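Local coordinates for protein rhamnonate dehydratase (Gibberella zeae PH-1, PDB 3FXG) that probably dehydrates L-rhamnonate to its 2-keto-3-deoxy product with the help of magnesium, as a member of the enolase superfamily, at residues A[128-131]-A[132-135]; A[148-152]-A[153-157]; A[225-229]-A[230-234]; A[303-306]-A[307-311]; A[396-399]-A[400-404]. All blocks are in the same frame, centred on the assembly; numbering follows the deposited sequence.

Overall arrangement
Five local contacts sample both parts of an enolase-superfamily subunit. Interactions 1 and 4 are buried and touch each other where helix 128-148 of the N-terminal part meets the glycines that lead into helix 305-316 of the barrel; interaction 2, partly buried, packs valine and isoleucine side chains against the leucines of interaction 4 while its charged groups reach another subunit. Interaction 3 starts a barrel helix, its centre about 42 Å from that of interaction 2, and interaction 5 is a surface contact on the strand outermost, within this chain, in the N-terminal sheet. Hydroxyls double up with backbone amides on a carbonyl, within the helix in 1 and at its N-cap in 3, whereas ordered water completes backbone bonding in 4 and 5.

Interaction 1 (A[128-131]-A[132-135]); sequences LPIA and VISV
Ser-134 and Ile-130 meet at one carbonyl oxygen that is gripped twice. The hydroxyl OG of Ser-134 donates to Ile-130 O at 2.8 Å, and the amide N of Ser-134 donates to the same Ile-130 O at 2.9 Å. With chi1 at -60°, OG lies beside its own backbone N and turns back along the helix, yet the two donors arrive from opposite faces of the carbonyl plane. This is the classic serine-to-backbone bond inside a helix, here in the first turns of helix 128-148. Around it runs the ordinary helical pattern, for example Val-132 N to Leu-128 O at 3.0 Å. The CG2 methyl of Val-132 lies close over the backbone, 3.3 Å from Leu-128 O, and CG1 of Ile-133 lies 3.4 Å from Pro-129 O. The side-chain pairing is looser: the methyl ends of Ile-130 CD1 and Ile-133 CD1 come only to 4.3 Å. No side faces solvent, since all eight residues are buried; Val-132 packs on Val-93 and Phe-97 of helix 86-101, Ile-133 on Phe-113 of helix 109-119, and Val-135 on strand 66-73. Ser-134 OG also receives a weak hydrogen bond from Gly-303 N. A buried hydroxyl thus donates one sound bond and accepts one weak one, so that one small polar group links the helix to the barrel part among largely apolar neighbours.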
# COMPACT_ATOMS: atom_id res chain seq x y z
N LEU A 128 -6.47 -0.25 -34.68
CA LEU A 128 -6.95 -0.78 -35.97
C LEU A 128 -7.03 -2.30 -36.14
O LEU A 128 -8.06 -2.82 -36.57
CB LEU A 128 -6.11 -0.18 -37.10
CG LEU A 128 -6.50 -0.57 -38.53
CD1 LEU A 128 -7.96 -0.21 -38.79
CD2 LEU A 128 -5.60 0.14 -39.52
N PRO A 129 -5.95 -3.03 -35.82
CA PRO A 129 -6.00 -4.49 -35.98
C PRO A 129 -7.15 -5.12 -35.19
O PRO A 129 -7.80 -6.06 -35.65
CB PRO A 129 -4.64 -4.94 -35.46
CG PRO A 129 -3.76 -3.77 -35.75
CD PRO A 129 -4.63 -2.60 -35.34
N ILE A 130 -7.40 -4.58 -34.00
CA ILE A 130 -8.46 -5.09 -33.14
C ILE A 130 -9.82 -4.71 -33.71
O ILE A 130 -10.79 -5.45 -33.55
CB ILE A 130 -8.31 -4.53 -31.70
CG1 ILE A 130 -6.88 -4.79 -31.20
CG2 ILE A 130 -9.30 -5.21 -30.77
CD1 ILE A 130 -6.44 -6.24 -31.29
N ALA A 131 -9.90 -3.56 -34.37
CA ALA A 131 -11.15 -3.14 -34.99
C ALA A 131 -11.50 -4.15 -36.09
O ALA A 131 -12.66 -4.49 -36.30
CB ALA A 131 -11.00 -1.73 -35.58
N VAL A 132 -10.48 -4.63 -36.80
CA VAL A 132 -10.69 -5.61 -37.88
C VAL A 132 -11.26 -6.90 -37.29
O VAL A 132 -12.25 -7.44 -37.78
CB VAL A 132 -9.37 -5.93 -38.61
CG1 VAL A 132 -9.61 -7.01 -39.66
CG2 VAL A 132 -8.81 -4.67 -39.26
N ILE A 133 -10.62 -7.38 -36.23
CA ILE A 133 -11.07 -8.59 -35.57
C ILE A 133 -12.50 -8.42 -35.07
O ILE A 133 -13.31 -9.34 -35.16
CB ILE A 133 -10.15 -8.95 -34.38
CG1 ILE A 133 -8.75 -9.28 -34.90
CG2 ILE A 133 -10.73 -10.13 -33.61
CD1 ILE A 133 -7.73 -9.53 -33.80
N SER A 134 -12.82 -7.23 -34.56
CA SER A 134 -14.16 -6.96 -34.04
C SER A 134 -15.25 -7.15 -35.09
O SER A 134 -16.28 -7.77 -34.83
CB SER A 134 -14.24 -5.53 -33.50
OG SER A 134 -13.31 -5.32 -32.45
N VAL A 135 -15.03 -6.60 -36.28
CA VAL A 135 -16.01 -6.70 -37.35
C VAL A 135 -16.17 -8.15 -37.83
O VAL A 135 -17.28 -8.58 -38.15
CB VAL A 135 -15.63 -5.79 -38.53
CG1 VAL A 135 -16.65 -5.94 -39.66
CG2 VAL A 135 -15.58 -4.34 -38.07

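Interaction 2 (A[148-152]-A[153-157]); sequences RNEPV and YRLIG
Pro-151 lies alongside both Tyr-153 and Arg-154, each pair pointing the same way. Its CB sits 3.5 Å from CD2 of the Tyr-153 ring, while Pro-151 CD touches Arg-154 CG at 3.7 Å. That same CG, from an arginine chain bent at chi2 (-65°), covers one face of the tyrosine ring near its rim. Leu-155 forms the other half of the first shell: its CD2 meets Arg-148 NH1 at 3.9 Å and Glu-150 OE1 at 4.0 Å, so that one methyl lies against both charged side chains. Two successive turns hold these side chains in place, with Arg-154 N donating to Pro-151 O at 3.1 Å and Leu-155 N to Val-152 O at 2.8 Å; both donors stand well above the carbonyl planes. Before them, Asn-149, with positive phi, ends helix 128-148 in a Schellman motif. Farther out, Tyr-153 OH bonds to Asp-381, and Val-152 packs on Leu-305 of a barrel helix. Reciprocal salt bridges of Arg-148 and Glu-150 with Glu-150 and Arg-148 of the third subunit, where Arg-107 also reaches Glu-150, place this loop at the subunit interface. The apolar methyl beside these charges is consistent with a less watery setting for the salt bridges.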
# COMPACT_ATOMS: atom_id res chain seq x y z
N ARG A 148 -29.38 -20.26 -37.08
CA ARG A 148 -30.34 -20.75 -36.09
C ARG A 148 -31.69 -20.04 -36.16
O ARG A 148 -32.63 -20.42 -35.47
CB ARG A 148 -29.77 -20.59 -34.68
CG ARG A 148 -28.58 -21.48 -34.40
CD ARG A 148 -27.99 -21.19 -33.05
NE ARG A 148 -26.90 -22.11 -32.74
CZ ARG A 148 -25.82 -21.76 -32.05
NH1 ARG A 148 -25.69 -20.52 -31.60
NH2 ARG A 148 -24.87 -22.66 -31.80
N ASN A 149 -31.77 -19.01 -36.99
CA ASN A 149 -33.00 -18.23 -37.13
C ASN A 149 -33.38 -17.59 -35.79
O ASN A 149 -34.55 -17.60 -35.40
CB ASN A 149 -34.15 -19.12 -37.62
CG ASN A 149 -35.35 -18.31 -38.05
OD1 ASN A 149 -36.50 -18.77 -37.94
ND2 ASN A 149 -35.11 -17.10 -38.55
N GLU A 150 -32.39 -17.04 -35.10
CA GLU A 150 -32.62 -16.38 -33.82
C GLU A 150 -31.87 -15.05 -33.74
O GLU A 150 -30.85 -14.87 -34.40
CB GLU A 150 -32.14 -17.28 -32.66
CG GLU A 150 -32.96 -18.55 -32.44
CD GLU A 150 -32.53 -19.32 -31.19
OE1 GLU A 150 -32.63 -18.76 -30.08
OE2 GLU A 150 -32.10 -20.49 -31.32
N PRO A 151 -32.39 -14.09 -32.95
CA PRO A 151 -31.71 -12.80 -32.83
C PRO A 151 -30.45 -13.06 -32.01
O PRO A 151 -30.44 -13.99 -31.20
CB PRO A 151 -32.71 -11.95 -32.05
CG PRO A 151 -34.04 -12.64 -32.27
CD PRO A 151 -33.67 -14.09 -32.23
N VAL A 152 -29.41 -12.27 -32.21
CA VAL A 152 -28.17 -12.48 -31.45
C VAL A 152 -28.38 -12.42 -29.94
O VAL A 152 -27.80 -13.22 -29.19
CB VAL A 152 -27.08 -11.46 -31.85
CG1 VAL A 152 -25.90 -11.53 -30.89
CG2 VAL A 152 -26.60 -11.74 -33.26
N TYR A 153 -29.21 -11.50 -29.48
CA TYR A 153 -29.43 -11.37 -28.04
C TYR A 153 -29.97 -12.65 -27.40
O TYR A 153 -29.69 -12.93 -26.24
CB TYR A 153 -30.33 -10.16 -27.73
CG TYR A 153 -31.83 -10.37 -27.87
CD1 TYR A 153 -32.60 -10.79 -26.78
CD2 TYR A 153 -32.49 -10.08 -29.06
CE1 TYR A 153 -33.99 -10.90 -26.87
CE2 TYR A 153 -33.89 -10.20 -29.17
CZ TYR A 153 -34.62 -10.61 -28.06
OH TYR A 153 -36.00 -10.69 -28.13
N ARG A 154 -30.72 -13.44 -28.16
CA ARG A 154 -31.27 -14.69 -27.64
C ARG A 154 -30.21 -15.79 -27.56
O ARG A 154 -30.46 -16.86 -27.01
CB ARG A 154 -32.42 -15.19 -28.53
CG ARG A 154 -33.66 -14.33 -28.49
CD ARG A 154 -34.30 -14.33 -27.11
NE ARG A 154 -35.60 -13.66 -27.12
CZ ARG A 154 -36.28 -13.31 -26.03
NH1 ARG A 154 -35.79 -13.58 -24.83
NH2 ARG A 154 -37.44 -12.68 -26.15
N LEU A 155 -29.03 -15.50 -28.10
CA LEU A 155 -27.92 -16.46 -28.09
C LEU A 155 -26.86 -16.13 -27.04
O LEU A 155 -25.97 -16.94 -26.78
CB LEU A 155 -27.24 -16.49 -29.47
CG LEU A 155 -28.10 -16.88 -30.68
CD1 LEU A 155 -27.22 -16.88 -31.93
CD2 LEU A 155 -28.71 -18.25 -30.45
N ILE A 156 -26.94 -14.95 -26.44
CA ILE A 156 -25.93 -14.55 -25.47
C ILE A 156 -26.44 -14.22 -24.07
O ILE A 156 -25.86 -13.40 -23.36
CB ILE A 156 -25.13 -13.34 -25.99
CG1 ILE A 156 -26.07 -12.16 -26.26
CG2 ILE A 156 -24.38 -13.72 -27.26
CD1 ILE A 156 -25.35 -10.89 -26.69
N GLY A 157 -27.53 -14.87 -23.66
CA GLY A 157 -28.04 -14.63 -22.33
C GLY A 157 -29.51 -14.26 -22.27
O GLY A 157 -30.09 -14.23 -21.18

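Interaction 3 (A[225-229]-A[230-234]); sequences MSLNV and SYTIE
Asn-228 carries CG in the crowded position between its backbone N and carbonyl carbon (chi1 60°), which swings OD1 over the start of the helix toward Tyr-231. There OD1 of Asn-228 accepts from Tyr-231 N at 2.7 Å in a nearly straight bond, the N-H...O angle being 172°. This is an N-cap: a side-chain oxygen takes a backbone N-H of the first turn of helix 229-238. The amide plane of Asn-228 stands almost upright to the tyrosine ring, with OD1 also 3.3 Å from Tyr-231 CB. The main-chain oxygen of the cap is held as well. Asn-228 O accepts from Thr-232 N at 2.9 Å, close to the axis of its carbonyl, and from Thr-232 OG1 at 2.8 Å, which comes in above the carbonyl plane. The hydroxyl is turned back by a chi1 of -63°. On the apolar side Leu-227 CD2 approaches Tyr-231 CD2 at 3.8 Å, and Val-229 CG1 lies beside Ile-233 CD1 at 3.9 Å. The segment follows strand 219-222, whose last residue, Asp-222, is a magnesium ligand, and leads into the next helix of the barrel. Tyr-231 leans on Leu-199 of helix 195-213 and bonds to Asn-202 through its hydroxyl, whereas Val-229, Thr-232 and Ile-233 face helix 259-265.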
# COMPACT_ATOMS: atom_id res chain seq x y z
N MSE A 225 -11.17 12.41 -24.88
CA MSE A 225 -9.77 12.23 -24.47
C MSE A 225 -8.88 13.46 -24.65
O MSE A 225 -7.67 13.34 -24.87
CB MSE A 225 -9.17 11.01 -25.20
CG MSE A 225 -9.16 11.09 -26.73
SE MSE A 225 -8.76 9.39 -27.67
CE MSE A 225 -9.68 9.78 -29.32
N SER A 226 -9.45 14.65 -24.47
CA SER A 226 -8.70 15.88 -24.70
C SER A 226 -8.16 16.69 -23.52
O SER A 226 -7.45 17.67 -23.73
CB SER A 226 -9.55 16.83 -25.55
OG SER A 226 -10.63 17.34 -24.77
N LEU A 227 -8.49 16.31 -22.29
CA LEU A 227 -8.02 17.08 -21.15
C LEU A 227 -6.84 16.44 -20.44
O LEU A 227 -6.16 15.56 -20.98
CB LEU A 227 -9.17 17.31 -20.15
CG LEU A 227 -10.51 17.71 -20.77
CD1 LEU A 227 -11.53 17.92 -19.66
CD2 LEU A 227 -10.34 18.99 -21.61
N ASN A 228 -6.58 16.90 -19.22
CA ASN A 228 -5.51 16.36 -18.40
C ASN A 228 -6.01 16.41 -16.96
O ASN A 228 -7.05 17.01 -16.68
CB ASN A 228 -4.22 17.16 -18.58
CG ASN A 228 -4.37 18.61 -18.19
OD1 ASN A 228 -4.71 18.93 -17.04
ND2 ASN A 228 -4.12 19.51 -19.13
N VAL A 229 -5.28 15.80 -16.04
CA VAL A 229 -5.71 15.76 -14.64
C VAL A 229 -6.01 17.10 -13.99
O VAL A 229 -7.10 17.29 -13.45
CB VAL A 229 -4.69 14.99 -13.77
CG1 VAL A 229 -5.08 15.07 -12.30
CG2 VAL A 229 -4.64 13.53 -14.21
N SER A 230 -5.06 18.03 -14.04
CA SER A 230 -5.26 19.34 -13.42
C SER A 230 -6.43 20.10 -14.02
O SER A 230 -7.25 20.66 -13.29
CB SER A 230 -3.99 20.19 -13.54
OG SER A 230 -2.94 19.65 -12.77
N TYR A 231 -6.50 20.14 -15.35
CA TYR A 231 -7.58 20.87 -16.01
C TYR A 231 -8.94 20.26 -15.69
O TYR A 231 -9.90 20.98 -15.41
CB TYR A 231 -7.37 20.88 -17.53
CG TYR A 231 -8.32 21.80 -18.25
CD1 TYR A 231 -8.04 23.16 -18.38
CD2 TYR A 231 -9.53 21.33 -18.76
CE1 TYR A 231 -8.93 24.03 -19.02
CE2 TYR A 231 -10.43 22.18 -19.39
CZ TYR A 231 -10.12 23.52 -19.52
OH TYR A 231 -11.01 24.36 -20.16
N THR A 232 -9.02 18.94 -15.72
CA THR A 232 -10.27 18.25 -15.41
C THR A 232 -10.72 18.61 -14.01
O THR A 232 -11.89 18.93 -13.78
CB THR A 232 -10.10 16.71 -15.50
OG1 THR A 232 -9.77 16.35 -16.84
CG2 THR A 232 -11.39 16.01 -15.10
N ILE A 233 -9.80 18.56 -13.06
CA ILE A 233 -10.12 18.88 -11.67
C ILE A 233 -10.64 20.31 -11.53
O ILE A 233 -11.61 20.55 -10.81
CB ILE A 233 -8.88 18.66 -10.75
CG1 ILE A 233 -8.65 17.15 -10.59
CG2 ILE A 233 -9.10 19.31 -9.39
CD1 ILE A 233 -7.43 16.79 -9.75
N GLU A 234 -10.01 21.26 -12.22
CA GLU A 234 -10.45 22.65 -12.12
C GLU A 234 -11.79 22.87 -12.82
O GLU A 234 -12.64 23.61 -12.31
CB GLU A 234 -9.40 23.60 -12.71
CG GLU A 234 -9.88 25.05 -12.75
CD GLU A 234 -8.77 26.06 -13.01
OE1 GLU A 234 -7.86 25.75 -13.81
OE2 GLU A 234 -8.83 27.16 -12.43

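Interaction 4 (A[303-306]-A[307-311]); sequences GGLT and ELLKV
Lys-310 NZ and Thr-306 O are joined through one water, which accepts from Lys-310 NZ at 2.6 Å and donates to Thr-306 O at 2.7 Å. The ammonium group has a further hydrogen bond to Asn-110 OD1 of helix 109-119, and its lysine chain runs alongside Thr-306, with NZ 3.7 Å from Thr-306 CG2. A bend at the last torsion of the lysine (chi4 63°) turns NZ back to this position. Thr-306 points its own hydroxyl the other way along the interface, where OG1 is hydrogen-bonded to Asp-137 and Trp-141 of helix 128-148. A second water bridges the helix start, donating to Gly-303 O at 2.7 Å and accepting from Glu-307 N at 2.8 Å. Here Gly-304 is the N-cap of helix 305-316, one of the helices on the outside of the barrel, and having no side chain to cap with, it leaves an amide of the first turn to this water. Both glycines have positive phi angles, 150° at Gly-303, which suit the absence of CB. Behind them the regular bonds begin, Leu-308 N to Gly-304 O and Leu-309 N to Leu-305 O, each 2.9 Å. Leu-305 CD1 and Leu-309 CG touch more lightly, at 4.2 Å, the two side chains crossing at a slant before both pack on Phe-334 of helix 329-335. The carboxylate of Glu-307 forms a salt bridge with Arg-280.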
# COMPACT_ATOMS: atom_id res chain seq x y z
N GLY A 303 -12.71 -5.55 -29.82
CA GLY A 303 -12.36 -6.93 -30.11
C GLY A 303 -13.54 -7.73 -30.62
O GLY A 303 -13.37 -8.81 -31.20
N GLY A 304 -14.74 -7.21 -30.41
CA GLY A 304 -15.94 -7.89 -30.88
C GLY A 304 -16.88 -8.26 -29.75
O GLY A 304 -16.60 -8.00 -28.58
N LEU A 305 -18.00 -8.88 -30.09
CA LEU A 305 -18.99 -9.28 -29.10
C LEU A 305 -18.44 -10.35 -28.17
O LEU A 305 -18.65 -10.30 -26.96
CB LEU A 305 -20.26 -9.78 -29.80
CG LEU A 305 -21.38 -10.29 -28.90
CD1 LEU A 305 -21.78 -9.22 -27.89
CD2 LEU A 305 -22.58 -10.69 -29.75
N THR A 306 -17.74 -11.33 -28.73
CA THR A 306 -17.16 -12.40 -27.93
C THR A 306 -16.29 -11.84 -26.79
O THR A 306 -16.44 -12.22 -25.64
CB THR A 306 -16.30 -13.33 -28.80
OG1 THR A 306 -17.12 -13.87 -29.85
CG2 THR A 306 -15.74 -14.48 -27.97
N GLU A 307 -15.39 -10.92 -27.13
CA GLU A 307 -14.52 -10.32 -26.11
C GLU A 307 -15.32 -9.39 -25.20
O GLU A 307 -15.04 -9.29 -24.00
CB GLU A 307 -13.38 -9.54 -26.77
CG GLU A 307 -12.35 -8.97 -25.78
CD GLU A 307 -11.34 -10.00 -25.29
OE1 GLU A 307 -11.75 -11.12 -24.92
OE2 GLU A 307 -10.13 -9.67 -25.25
N LEU A 308 -16.31 -8.70 -25.76
CA LEU A 308 -17.14 -7.79 -24.98
C LEU A 308 -17.89 -8.53 -23.88
O LEU A 308 -18.08 -8.02 -22.79
CB LEU A 308 -18.13 -7.05 -25.88
CG LEU A 308 -19.07 -6.06 -25.19
CD1 LEU A 308 -18.27 -5.02 -24.40
CD2 LEU A 308 -19.94 -5.38 -26.24
N LEU A 309 -18.33 -9.75 -24.18
CA LEU A 309 -19.04 -10.55 -23.19
C LEU A 309 -18.13 -10.81 -21.99
O LEU A 309 -18.58 -10.83 -20.85
CB LEU A 309 -19.49 -11.88 -23.80
CG LEU A 309 -20.60 -11.80 -24.86
CD1 LEU A 309 -20.74 -13.15 -25.57
CD2 LEU A 309 -21.90 -11.40 -24.19
N LYS A 310 -16.84 -11.02 -22.26
CA LYS A 310 -15.88 -11.28 -21.20
C LYS A 310 -15.56 -10.01 -20.41
O LYS A 310 -15.34 -10.05 -19.20
CB LYS A 310 -14.59 -11.88 -21.77
CG LYS A 310 -14.79 -13.26 -22.39
CD LYS A 310 -13.48 -13.90 -22.79
CE LYS A 310 -13.70 -15.31 -23.34
NZ LYS A 310 -14.53 -15.29 -24.58
N VAL A 311 -15.52 -8.88 -21.11
CA VAL A 311 -15.26 -7.61 -20.46
C VAL A 311 -16.41 -7.28 -19.51
O VAL A 311 -16.20 -6.85 -18.38
CB VAL A 311 -15.11 -6.48 -21.51
CG1 VAL A 311 -15.21 -5.11 -20.84
CG2 VAL A 311 -13.76 -6.61 -22.22
O HOH W 1 -14.75 -10.72 -29.87
O HOH W 2 -17.10 -14.65 -24.64

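Interaction 5 (A[396-399]-A[400-404]); sequences KLIP and SDYLF
Tyr-402 turns its ring back toward Pro-399 and Ile-398. From CB the chain takes CG into the position between backbone N and carbonyl carbon (chi1 77°), which carries the ring back beside the end of the strand. CD2 of Tyr-402 then comes 3.5 Å from Pro-399 O, and this oxygen lies at the ring edge, near its plane. Next along that edge, CE2 of Tyr-402 is 3.9 Å from Pro-399 O and 4.2 Å from Ile-398 CG2, a glancing apolar touch. A face of the ring is covered near its rim by CG of Leu-403. The backbone here leaves strand 397-399, outermost, within this chain, of the antiparallel sheet of the N-terminal part, beside strand 11-19, and enters the 3-10 turn 401-404, where Leu-403 N donates to Ser-400 O at 3.0 Å. No direct hydrogen bond joins the two segments. Instead a water donates to Pro-399 O at 2.6 Å and accepts from Tyr-402 N at 2.9 Å, lying in the plane of the tyrosine ring. On the exposed side, Asp-401 OD1 merely rests 3.6 Å from Pro-399 CB. Around it, the Tyr-402 side chain packs on Ile-18, Pro-87 of helix 86-101 and Lys-405 of the second subunit, while Ser-400 OG bonds to Ser-16 OG.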
# COMPACT_ATOMS: atom_id res chain seq x y z
N LYS A 396 -22.51 0.72 -54.14
CA LYS A 396 -21.57 1.60 -53.45
C LYS A 396 -20.47 0.77 -52.79
O LYS A 396 -19.46 1.31 -52.35
CB LYS A 396 -22.32 2.40 -52.38
CG LYS A 396 -21.49 3.45 -51.65
CD LYS A 396 -22.13 3.83 -50.31
CE LYS A 396 -23.56 4.34 -50.46
NZ LYS A 396 -23.64 5.61 -51.23
N LEU A 397 -20.68 -0.54 -52.71
CA LEU A 397 -19.71 -1.43 -52.09
C LEU A 397 -18.55 -1.72 -53.03
O LEU A 397 -18.71 -2.33 -54.09
CB LEU A 397 -20.37 -2.75 -51.67
CG LEU A 397 -21.40 -2.63 -50.54
CD1 LEU A 397 -22.04 -3.98 -50.30
CD2 LEU A 397 -20.72 -2.12 -49.28
N ILE A 398 -17.37 -1.26 -52.63
CA ILE A 398 -16.16 -1.43 -53.42
C ILE A 398 -15.39 -2.67 -53.00
O ILE A 398 -14.86 -2.73 -51.89
CB ILE A 398 -15.24 -0.20 -53.25
CG1 ILE A 398 -16.02 1.07 -53.57
CG2 ILE A 398 -14.03 -0.33 -54.16
CD1 ILE A 398 -15.27 2.35 -53.24
N PRO A 399 -15.31 -3.68 -53.88
CA PRO A 399 -14.57 -4.91 -53.54
C PRO A 399 -13.14 -4.51 -53.18
O PRO A 399 -12.56 -3.62 -53.81
CB PRO A 399 -14.64 -5.71 -54.84
CG PRO A 399 -15.95 -5.29 -55.42
CD PRO A 399 -15.93 -3.80 -55.21
N SER A 400 -12.58 -5.15 -52.16
CA SER A 400 -11.22 -4.82 -51.72
C SER A 400 -10.13 -5.41 -52.61
O SER A 400 -8.94 -5.20 -52.36
CB SER A 400 -11.02 -5.30 -50.28
OG SER A 400 -11.21 -6.70 -50.17
N ASP A 401 -10.55 -6.12 -53.66
CA ASP A 401 -9.63 -6.76 -54.60
C ASP A 401 -8.48 -5.89 -55.11
O ASP A 401 -7.35 -6.37 -55.22
CB ASP A 401 -10.43 -7.28 -55.81
CG ASP A 401 -11.40 -8.38 -55.44
OD1 ASP A 401 -12.08 -8.27 -54.40
OD2 ASP A 401 -11.51 -9.36 -56.22
N TYR A 402 -8.76 -4.63 -55.42
CA TYR A 402 -7.73 -3.74 -55.95
C TYR A 402 -6.53 -3.57 -55.02
O TYR A 402 -5.41 -3.33 -55.49
CB TYR A 402 -8.34 -2.36 -56.26
CG TYR A 402 -8.58 -1.48 -55.05
CD1 TYR A 402 -7.63 -0.55 -54.64
CD2 TYR A 402 -9.76 -1.58 -54.31
CE1 TYR A 402 -7.85 0.27 -53.53
CE2 TYR A 402 -9.99 -0.77 -53.20
CZ TYR A 402 -9.03 0.15 -52.82
OH TYR A 402 -9.25 0.96 -51.73
N LEU A 403 -6.75 -3.72 -53.72
CA LEU A 403 -5.68 -3.57 -52.74
C LEU A 403 -4.61 -4.65 -52.84
O LEU A 403 -3.51 -4.51 -52.28
CB LEU A 403 -6.26 -3.56 -51.33
CG LEU A 403 -7.09 -2.33 -50.94
CD1 LEU A 403 -7.85 -2.61 -49.64
CD2 LEU A 403 -6.18 -1.12 -50.78
N PHE A 404 -4.92 -5.73 -53.54
CA PHE A 404 -3.99 -6.84 -53.67
C PHE A 404 -3.36 -6.96 -55.06
O PHE A 404 -2.61 -7.89 -55.33
CB PHE A 404 -4.70 -8.14 -53.30
CG PHE A 404 -5.41 -8.06 -51.97
CD1 PHE A 404 -4.68 -7.99 -50.78
CD2 PHE A 404 -6.79 -8.03 -51.91
CE1 PHE A 404 -5.33 -7.88 -49.55
CE2 PHE A 404 -7.45 -7.92 -50.68
CZ PHE A 404 -6.72 -7.85 -49.51
O HOH W 3 -11.47 -3.95 -56.19